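Local coordinates for protein taurine:2-oxoglutarate aminotransferase (Bifidobacterium kashiwanohense PV20-2, PDB 6JIX) that probably transfers amino groups from taurine to 2-oxoglutarate with the help of pyridoxal 5'-phosphate, as a class-III aminotransferase, at residues 128-133 and 300-305; 178-183 and 380-385; 192-197 and 229-234. One frame throughout, in Å; residues are numbered along the deposited sequence.

Contact 1 of 3, residues 128-133 and 300-305; sequences RMVTGR and SDYFTD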
loop_
_atom_site.group_PDB
_atom_site.type_symbol
_atom_site.label_atom_id
_atom_site.label_comp_id
_atom_site.label_asym_id
_atom_site.label_seq_id
_atom_site.Cartn_x
_atom_site.Cartn_y
_atom_site.Cartn_z
ATOM N N ARG A 128 17.864 -6.259 5.123
ATOM C CA ARG A 128 18.738 -5.571 6.068
ATOM C C ARG A 128 18.723 -6.266 7.433
ATOM O O ARG A 128 19.773 -6.412 8.074
ATOM C CB ARG A 128 18.324 -4.100 6.189
ATOM C CG ARG A 128 18.985 -3.176 5.185
ATOM C CD ARG A 128 18.116 -1.967 4.882
ATOM N NE ARG A 128 18.785 -1.016 3.996
ATOM C CZ ARG A 128 18.279 0.158 3.622
ATOM N NH1 ARG A 128 17.081 0.540 4.055
ATOM N NH2 ARG A 128 18.982 0.961 2.827
ATOM N N MET A 129 17.544 -6.724 7.881
ATOM C CA MET A 129 17.441 -7.425 9.163
ATOM C C MET A 129 18.134 -8.785 9.112
ATOM O O MET A 129 18.857 -9.156 10.045
ATOM C CB MET A 129 15.974 -7.598 9.561
ATOM C CG MET A 129 15.376 -6.451 10.406
ATOM S SD MET A 129 13.617 -6.695 10.812
ATOM C CE MET A 129 12.816 -5.812 9.483
ATOM N N VAL A 130 17.908 -9.552 8.040
ATOM C CA VAL A 130 18.476 -10.895 7.959
ATOM C C VAL A 130 19.999 -10.839 7.858
ATOM O O VAL A 130 20.710 -11.536 8.587
ATOM C CB VAL A 130 17.873 -11.658 6.775
ATOM C CG1 VAL A 130 18.769 -12.826 6.430
ATOM C CG2 VAL A 130 16.433 -12.089 7.090
ATOM N N THR A 131 20.523 -10.035 6.932
ATOM C CA THR A 131 21.965 -9.999 6.725
ATOM C C THR A 131 22.673 -9.087 7.721
ATOM O O THR A 131 23.891 -9.199 7.886
ATOM C CB THR A 131 22.311 -9.535 5.303
ATOM O OG1 THR A 131 21.884 -8.176 5.129
ATOM C CG2 THR A 131 21.652 -10.414 4.245
ATOM N N GLY A 132 21.954 -8.170 8.360
ATOM C CA GLY A 132 22.629 -7.187 9.179
ATOM C C GLY A 132 23.433 -6.153 8.422
ATOM O O GLY A 132 24.196 -5.408 9.042
ATOM N N ARG A 133 23.313 -6.094 7.106
ATOM C CA ARG A 133 24.108 -5.179 6.301
ATOM C C ARG A 133 23.242 -4.017 5.830
ATOM O O ARG A 133 22.037 -4.188 5.639
ATOM C CB ARG A 133 24.705 -5.896 5.084
ATOM C CG ARG A 133 25.349 -7.246 5.379
ATOM C CD ARG A 133 25.631 -7.982 4.092
ATOM N NE ARG A 133 26.425 -9.173 4.324
ATOM C CZ ARG A 133 26.969 -9.897 3.357
ATOM N NH1 ARG A 133 26.806 -9.548 2.090
ATOM N NH2 ARG A 133 27.672 -10.976 3.660
ATOM N N SER A 300 12.768 -17.491 6.397
ATOM C CA SER A 300 11.707 -17.853 7.334
ATOM C C SER A 300 12.296 -18.264 8.681
ATOM O O SER A 300 11.787 -17.874 9.742
ATOM C CB SER A 300 10.836 -18.962 6.740
ATOM O OG SER A 300 9.952 -19.517 7.702
ATOM N N ASP A 301 13.385 -19.039 8.652
ATOM C CA ASP A 301 14.058 -19.445 9.884
ATOM C C ASP A 301 14.528 -18.238 10.674
ATOM O O ASP A 301 14.369 -18.194 11.897
ATOM C CB ASP A 301 15.262 -20.340 9.571
ATOM C CG ASP A 301 14.870 -21.782 9.253
ATOM O OD1 ASP A 301 13.683 -22.152 9.435
ATOM O OD2 ASP A 301 15.765 -22.541 8.817
ATOM N N TYR A 302 15.126 -17.253 10.000
ATOM C CA TYR A 302 15.602 -16.079 10.723
ATOM C C TYR A 302 14.476 -15.460 11.540
ATOM O O TYR A 302 14.655 -15.115 12.713
ATOM C CB TYR A 302 16.195 -15.031 9.767
ATOM C CG TYR A 302 16.737 -13.838 10.534
ATOM C CD1 TYR A 302 15.918 -12.760 10.865
ATOM C CD2 TYR A 302 18.046 -13.818 10.978
ATOM C CE1 TYR A 302 16.402 -11.684 11.600
ATOM C CE2 TYR A 302 18.543 -12.750 11.712
ATOM C CZ TYR A 302 17.725 -11.684 12.022
ATOM O OH TYR A 302 18.232 -10.628 12.760
ATOM N N PHE A 303 13.302 -15.318 10.936
ATOM C CA PHE A 303 12.172 -14.683 11.598
ATOM C C PHE A 303 11.360 -15.660 12.447
ATOM O O PHE A 303 10.312 -15.285 12.984
ATOM C CB PHE A 303 11.312 -13.956 10.552
ATOM C CG PHE A 303 11.997 -12.746 9.978
ATOM C CD1 PHE A 303 12.265 -11.633 10.784
ATOM C CD2 PHE A 303 12.431 -12.732 8.664
ATOM C CE1 PHE A 303 12.926 -10.517 10.276
ATOM C CE2 PHE A 303 13.098 -11.622 8.147
ATOM C CZ PHE A 303 13.350 -10.516 8.957
ATOM N N THR A 304 11.811 -16.905 12.572
ATOM C CA THR A 304 11.333 -17.727 13.672
ATOM C C THR A 304 12.069 -17.382 14.966
ATOM O O THR A 304 11.446 -17.327 16.029
ATOM C CB THR A 304 11.486 -19.215 13.332
ATOM O OG1 THR A 304 10.856 -19.497 12.075
ATOM C CG2 THR A 304 10.840 -20.069 14.387
ATOM N N ASP A 305 13.378 -17.087 14.888
ATOM C CA ASP A 305 14.175 -16.683 16.050
ATOM C C ASP A 305 14.101 -15.195 16.353
ATOM O O ASP A 305 14.428 -14.797 17.476
ATOM C CB ASP A 305 15.670 -17.004 15.877
ATOM C CG ASP A 305 15.938 -18.426 15.453
ATOM O OD1 ASP A 305 15.549 -19.356 16.194
ATOM O OD2 ASP A 305 16.578 -18.608 14.389
#

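Contact 2 of 3, residues 178-183 and 380-385; sequences NMYEDG and ETRELM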
loop_
_atom_site.group_PDB
_atom_site.type_symbol
_atom_site.label_atom_id
_atom_site.label_comp_id
_atom_site.label_asym_id
_atom_site.label_seq_id
_atom_site.Cartn_x
_atom_site.Cartn_y
_atom_site.Cartn_z
ATOM N N ASN A 178 20.954 -2.428 -21.613
ATOM C CA ASN A 178 19.846 -2.417 -22.561
ATOM C C ASN A 178 20.499 -2.666 -23.912
ATOM O O ASN A 178 20.940 -1.729 -24.578
ATOM C CB ASN A 178 19.071 -1.097 -22.554
ATOM C CG ASN A 178 17.884 -1.087 -23.554
ATOM O OD1 ASN A 178 17.803 -1.908 -24.472
ATOM N ND2 ASN A 178 16.976 -0.136 -23.370
ATOM N N MET A 179 20.551 -3.940 -24.309
ATOM C CA MET A 179 21.412 -4.349 -25.415
ATOM C C MET A 179 21.269 -3.443 -26.634
ATOM O O MET A 179 22.264 -2.917 -27.139
ATOM C CB MET A 179 21.134 -5.800 -25.778
ATOM C CG MET A 179 22.043 -6.711 -25.018
ATOM S SD MET A 179 21.813 -8.408 -25.487
ATOM C CE MET A 179 23.423 -8.736 -26.210
ATOM N N TYR A 180 20.042 -3.242 -27.126
ATOM C CA TYR A 180 19.884 -2.420 -28.320
ATOM C C TYR A 180 20.385 -0.995 -28.091
ATOM O O TYR A 180 21.197 -0.480 -28.868
ATOM C CB TYR A 180 18.433 -2.412 -28.785
ATOM C CG TYR A 180 18.258 -1.579 -30.033
ATOM C CD1 TYR A 180 18.381 -2.146 -31.306
ATOM C CD2 TYR A 180 18.004 -0.210 -29.946
ATOM C CE1 TYR A 180 18.242 -1.370 -32.450
ATOM C CE2 TYR A 180 17.857 0.574 -31.091
ATOM C CZ TYR A 180 17.981 -0.005 -32.333
ATOM O OH TYR A 180 17.843 0.793 -33.453
ATOM N N GLU A 181 19.925 -0.338 -27.017
ATOM C CA GLU A 181 20.281 1.065 -26.807
ATOM C C GLU A 181 21.775 1.267 -26.533
ATOM O O GLU A 181 22.271 2.398 -26.628
ATOM C CB GLU A 181 19.442 1.644 -25.671
ATOM C CG GLU A 181 17.962 1.827 -26.016
ATOM C CD GLU A 181 17.216 2.674 -25.004
ATOM O OE1 GLU A 181 17.884 3.392 -24.232
ATOM O OE2 GLU A 181 15.963 2.619 -24.989
ATOM N N ASP A 182 22.491 0.218 -26.146
ATOM C CA ASP A 182 23.916 0.312 -25.888
ATOM C C ASP A 182 24.758 -0.037 -27.113
ATOM O O ASP A 182 25.983 0.074 -27.055
ATOM C CB ASP A 182 24.307 -0.605 -24.719
ATOM C CG ASP A 182 23.659 -0.195 -23.389
ATOM O OD1 ASP A 182 23.429 1.018 -23.147
ATOM O OD2 ASP A 182 23.391 -1.106 -22.573
ATOM N N GLY A 183 24.141 -0.436 -28.220
ATOM C CA GLY A 183 24.882 -0.690 -29.437
ATOM C C GLY A 183 25.131 -2.140 -29.801
ATOM O O GLY A 183 25.876 -2.392 -30.754
ATOM N N GLU A 380 19.327 3.705 -38.778
ATOM C CA GLU A 380 20.737 3.513 -39.126
ATOM C C GLU A 380 21.674 4.037 -38.039
ATOM O O GLU A 380 22.651 3.368 -37.680
ATOM C CB GLU A 380 21.037 4.179 -40.470
ATOM N N THR A 381 21.395 5.226 -37.511
ATOM C CA THR A 381 22.186 5.798 -36.431
ATOM C C THR A 381 21.754 5.301 -35.058
ATOM O O THR A 381 22.401 5.646 -34.063
ATOM C CB THR A 381 22.101 7.335 -36.478
ATOM O OG1 THR A 381 20.837 7.790 -35.981
ATOM C CG2 THR A 381 22.250 7.828 -37.897
ATOM N N ARG A 382 20.674 4.518 -34.984
ATOM C CA ARG A 382 20.036 4.084 -33.736
ATOM C C ARG A 382 19.540 5.265 -32.910
ATOM O O ARG A 382 19.344 5.137 -31.699
ATOM C CB ARG A 382 20.951 3.197 -32.881
ATOM C CG ARG A 382 21.059 1.779 -33.391
ATOM C CD ARG A 382 21.424 0.729 -32.346
ATOM N NE ARG A 382 21.867 -0.471 -33.057
ATOM C CZ ARG A 382 22.198 -1.634 -32.498
ATOM N NH1 ARG A 382 22.156 -1.798 -31.179
ATOM N NH2 ARG A 382 22.576 -2.647 -33.276
ATOM N N GLU A 383 19.286 6.407 -33.548
ATOM C CA GLU A 383 18.760 7.559 -32.827
ATOM C C GLU A 383 17.353 7.264 -32.313
ATOM O O GLU A 383 16.445 6.972 -33.099
ATOM C CB GLU A 383 18.758 8.788 -33.724
ATOM C CG GLU A 383 18.180 9.991 -33.027
ATOM C CD GLU A 383 17.939 11.129 -33.976
ATOM O OE1 GLU A 383 17.353 12.148 -33.542
ATOM O OE2 GLU A 383 18.343 10.992 -35.159
ATOM N N LEU A 384 17.177 7.320 -30.994
ATOM C CA LEU A 384 15.894 6.976 -30.390
ATOM C C LEU A 384 14.848 8.038 -30.703
ATOM O O LEU A 384 15.162 9.213 -30.895
ATOM C CB LEU A 384 16.040 6.809 -28.879
ATOM C CG LEU A 384 17.134 5.829 -28.470
ATOM C CD1 LEU A 384 17.147 5.625 -26.977
ATOM C CD2 LEU A 384 16.905 4.520 -29.179
ATOM N N MET A 385 13.592 7.601 -30.787
ATOM C CA MET A 385 12.498 8.533 -31.020
ATOM C C MET A 385 12.228 9.389 -29.792
ATOM O O MET A 385 11.669 10.492 -29.901
ATOM C CB MET A 385 11.241 7.771 -31.424
ATOM C CG MET A 385 10.029 8.652 -31.606
ATOM S SD MET A 385 10.072 9.542 -33.173
ATOM C CE MET A 385 9.702 8.247 -34.369
#

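Contact 3 of 3, residues 192-197 and 229-234; sequences TVTADY and LPPEGY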
loop_
_atom_site.group_PDB
_atom_site.type_symbol
_atom_site.label_atom_id
_atom_site.label_comp_id
_atom_site.label_asym_id
_atom_site.label_seq_id
_atom_site.Cartn_x
_atom_site.Cartn_y
_atom_site.Cartn_z
ATOM N N THR A 192 29.553 -11.257 -24.545
ATOM C CA THR A 192 30.401 -10.092 -24.285
ATOM C C THR A 192 29.714 -9.115 -23.344
ATOM O O THR A 192 30.316 -8.616 -22.379
ATOM C CB THR A 192 30.731 -9.372 -25.597
ATOM O OG1 THR A 192 31.288 -10.290 -26.537
ATOM C CG2 THR A 192 31.706 -8.269 -25.345
ATOM N N VAL A 193 28.469 -8.772 -23.665
ATOM C CA VAL A 193 27.721 -7.856 -22.824
ATOM C C VAL A 193 27.574 -8.432 -21.423
ATOM O O VAL A 193 27.752 -7.728 -20.423
ATOM C CB VAL A 193 26.372 -7.536 -23.481
ATOM C CG1 VAL A 193 25.633 -6.539 -22.643
ATOM C CG2 VAL A 193 26.622 -6.970 -24.858
ATOM N N THR A 194 27.279 -9.726 -21.325
ATOM C CA THR A 194 27.128 -10.344 -20.014
ATOM C C THR A 194 28.438 -10.305 -19.245
ATOM O O THR A 194 28.482 -9.859 -18.093
ATOM C CB THR A 194 26.621 -11.778 -20.186
ATOM O OG1 THR A 194 25.211 -11.731 -20.442
ATOM C CG2 THR A 194 26.889 -12.645 -18.953
ATOM N N ALA A 195 29.533 -10.668 -19.904
ATOM C CA ALA A 195 30.822 -10.658 -19.230
ATOM C C ALA A 195 31.169 -9.255 -18.743
ATOM O O ALA A 195 31.628 -9.082 -17.606
ATOM C CB ALA A 195 31.905 -11.194 -20.165
ATOM N N ASP A 196 30.938 -8.240 -19.581
ATOM C CA ASP A 196 31.282 -6.874 -19.201
ATOM C C ASP A 196 30.395 -6.389 -18.055
ATOM O O ASP A 196 30.891 -5.824 -17.071
ATOM C CB ASP A 196 31.212 -5.954 -20.421
ATOM C CG ASP A 196 31.210 -4.479 -20.054
ATOM O OD1 ASP A 196 31.711 -4.106 -18.960
ATOM O OD2 ASP A 196 30.702 -3.675 -20.869
ATOM N N TYR A 197 29.079 -6.588 -18.157
ATOM C CA TYR A 197 28.216 -6.011 -17.129
ATOM C C TYR A 197 28.325 -6.759 -15.797
ATOM O O TYR A 197 28.247 -6.135 -14.733
ATOM C CB TYR A 197 26.778 -5.935 -17.637
ATOM C CG TYR A 197 26.581 -4.664 -18.426
ATOM C CD1 TYR A 197 26.903 -4.604 -19.776
ATOM C CD2 TYR A 197 26.156 -3.498 -17.801
ATOM C CE1 TYR A 197 26.756 -3.426 -20.492
ATOM C CE2 TYR A 197 26.013 -2.321 -18.507
ATOM C CZ TYR A 197 26.306 -2.293 -19.852
ATOM O OH TYR A 197 26.161 -1.122 -20.559
ATOM N N LEU A 229 14.769 -7.451 -22.052
ATOM C CA LEU A 229 15.284 -8.797 -21.884
ATOM C C LEU A 229 16.789 -8.745 -21.622
ATOM O O LEU A 229 17.514 -8.066 -22.361
ATOM C CB LEU A 229 14.995 -9.634 -23.127
ATOM C CG LEU A 229 13.516 -9.683 -23.509
ATOM C CD1 LEU A 229 13.332 -10.330 -24.873
ATOM C CD2 LEU A 229 12.685 -10.403 -22.417
ATOM N N PRO A 230 17.276 -9.414 -20.580
ATOM C CA PRO A 230 18.711 -9.383 -20.267
ATOM C C PRO A 230 19.506 -10.228 -21.240
ATOM O O PRO A 230 18.974 -11.197 -21.808
ATOM C CB PRO A 230 18.767 -9.984 -18.853
ATOM C CG PRO A 230 17.581 -10.893 -18.813
ATOM C CD PRO A 230 16.509 -10.165 -19.580
ATOM N N PRO A 231 20.792 -9.918 -21.441
ATOM C CA PRO A 231 21.649 -10.815 -22.218
ATOM C C PRO A 231 21.747 -12.176 -21.548
ATOM O O PRO A 231 21.640 -12.297 -20.326
ATOM C CB PRO A 231 23.007 -10.096 -22.228
ATOM C CG PRO A 231 22.947 -9.128 -21.052
ATOM C CD PRO A 231 21.516 -8.696 -21.024
ATOM N N GLU A 232 21.921 -13.205 -22.373
ATOM C CA GLU A 232 22.052 -14.573 -21.897
ATOM C C GLU A 232 23.083 -14.645 -20.792
ATOM O O GLU A 232 24.147 -14.045 -20.900
ATOM C CB GLU A 232 22.482 -15.476 -23.057
ATOM C CG GLU A 232 22.404 -16.954 -22.759
ATOM C CD GLU A 232 20.970 -17.413 -22.527
ATOM O OE1 GLU A 232 20.792 -18.477 -21.882
ATOM O OE2 GLU A 232 20.025 -16.712 -22.987
ATOM N N GLY A 233 22.757 -15.352 -19.713
ATOM C CA GLY A 233 23.710 -15.605 -18.646
ATOM C C GLY A 233 23.864 -14.518 -17.595
ATOM O O GLY A 233 24.510 -14.771 -16.565
ATOM N N TYR A 234 23.317 -13.318 -17.826
ATOM C CA TYR A 234 23.463 -12.203 -16.885
ATOM C C TYR A 234 22.784 -12.479 -15.541
ATOM O O TYR A 234 23.407 -12.331 -14.486
ATOM C CB TYR A 234 22.903 -10.935 -17.516
ATOM C CG TYR A 234 23.045 -9.674 -16.697
ATOM C CD1 TYR A 234 24.301 -9.112 -16.430
ATOM C CD2 TYR A 234 21.918 -9.017 -16.217
ATOM C CE1 TYR A 234 24.418 -7.935 -15.698
ATOM C CE2 TYR A 234 22.031 -7.838 -15.492
ATOM C CZ TYR A 234 23.272 -7.305 -15.236
ATOM O OH TYR A 234 23.352 -6.143 -14.512
HETATM O O HOH W 1 25.590 -4.911 -14.252
#

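Contact 1 of 3, residues 128-133 and 300-305
Val130 and Met129, near the C-terminal end of one helix, meet Tyr302 and Phe303 of another. The two backbones come nearest at Val130 and Tyr302, with 6.5 Å between their CA atoms. The contact is mainly apolar and aromatic.

The CH-pi contact comes first. Val130 CA stands over one face of the Tyr302 ring, 4.0 Å from its centroid and almost on the ring normal. The ring thus lies flat against the helix backbone. Tyr302 has CG anti to its backbone N (chi1 -178°), which swings the ring out to Val130. His306 stacks on the Tyr302 ring.

The apolar contacts centre on one methyl. Val130 CG2 lies 3.5 Å from Phe303 CE2 and also touches Tyr302 CD1, so the one methyl touches both aromatic side chains. The Tyr302 and Phe303 rings meet each other as well: CD1 of Tyr302 is over the centre of the Phe303 face.

The sulfur contact is of the Met-aromatic kind. Met129 SD approaches the edge of the Phe303 ring, 3.9 Å from Phe303 CE1. The Met129 and Phe303 side chains cross at about a right angle.

One polar approach accompanies the packing. The hydroxyl of Tyr302 is 3.2 Å from Met129 O, measured from OH.

Leu164 of the second subunit packs on Met129, and Met20 of the second subunit on Phe303, so both helices take part in the subunit interface. Helix 297-305 directly follows strand 291-296. Thr131 and Arg133, at the end of helix 116-131, touch strand 213-219 of the same seven-stranded sheet, the central sheet of the large domain in fold type I PLP enzymes.

Contact 2 of 3, residues 178-183 and 380-385
Arg382 reaches across to Tyr180 and carries most of this contact. Its side chain runs extended from CG to NE. CG lies 3.4 Å from Tyr180 OH. CD comes next and sits over one face of the ring, offset toward the rim, 3.8 Å from the Tyr180 centroid in a CH-pi contact. The guanidinium then lies flat on the same ring, with planes 8° apart. CZ is 4.4 Å from the Tyr180 centroid, an off-centre cation-pi contact. At the end of the side chain, NH1 donates to Tyr180 O at 2.8 Å. This acceptor lies in the guanidinium plane, and the donor meets a lone pair of the carbonyl. Tyr180 O also accepts from Gly183 N, so two donors grip it. NH1 has a second acceptor in Tyr184 O. With an alanine here, the Tyr180 ring face would probably lose its flat partner, and Tyr180 O and Tyr184 O would each lose a donor.

Leu384 follows two residues on. Its CD1 packs on the Glu181 carboxylate, 3.6 Å from Glu181 CD, and its CD2 faces the edge of the Tyr180 ring.

Tyr180 also rests on Val376 of strand 370-376. Arg382 NH1 thus bonds to a carbonyl in the last turn of the short helix 179-182, which ends at Gly183 in a Schellman motif.

Contact 3 of 3, residues 192-197 and 229-234
Thr194 hydrogen-bonds to Glu232 O inside a type II beta turn that runs from Pro231 to Tyr234. The turn leads into helix 234-245, with Gly233 at the N-cap position. Its positive phi favours glycine.

Thr194 has OG1 anti to its carbonyl carbon (chi1 -79°), which faces the hydroxyl to the turn. OG1 donates to Glu232 O at 2.6 Å. The donor stands above the carbonyl plane, 39° out of it, and not on a lone pair. The other branch, CG2, packs over the turn backbone, 3.8 Å from Gly233 C. OG1 also lies against the Pro231 ring, 3.3 Å from Pro231 CB.

Val193 CG1 meets the same proline at 4.1 Å from Pro231 CG. These two side chains cross at about a right angle. Met179 of helix 179-182 touches both.

In Tyr234 the ring carbon CG lies opposite the main-chain N across the CA-CB bond (chi1 -177°). This brings CE1 to 3.7 Å from Tyr197 CB. The Tyr197 ring itself turns off toward Asp182. Beyond CE1, a water whose O is 2.6 Å from Tyr234 OH bridges to helix 190-208; the water donates to Tyr197 O.

How the contacts relate
Contacts 2 and 3 are neighbours, with centres about 17 Å apart. They touch through helix 179-182. Helices 179-182 and 190-208 follow each other in the chain, and their side chains pack together. Contact 1 lies apart, its centre about 42 Å from that of contact 2 and 31 Å from that of contact 3. Along the chain, contact 3 is nested inside the loops closed by both other contacts, while contacts 1 and 2 cross. Contact 1 is at the subunit interface. Within one subunit, contact 2 packs helix 179-182 against strand 383-384, and contact 3 packs helix 190-208 against the loop before helix 234-245. All three belong to the class-III aminotransferase fold, away from the cofactor and glutamate sites.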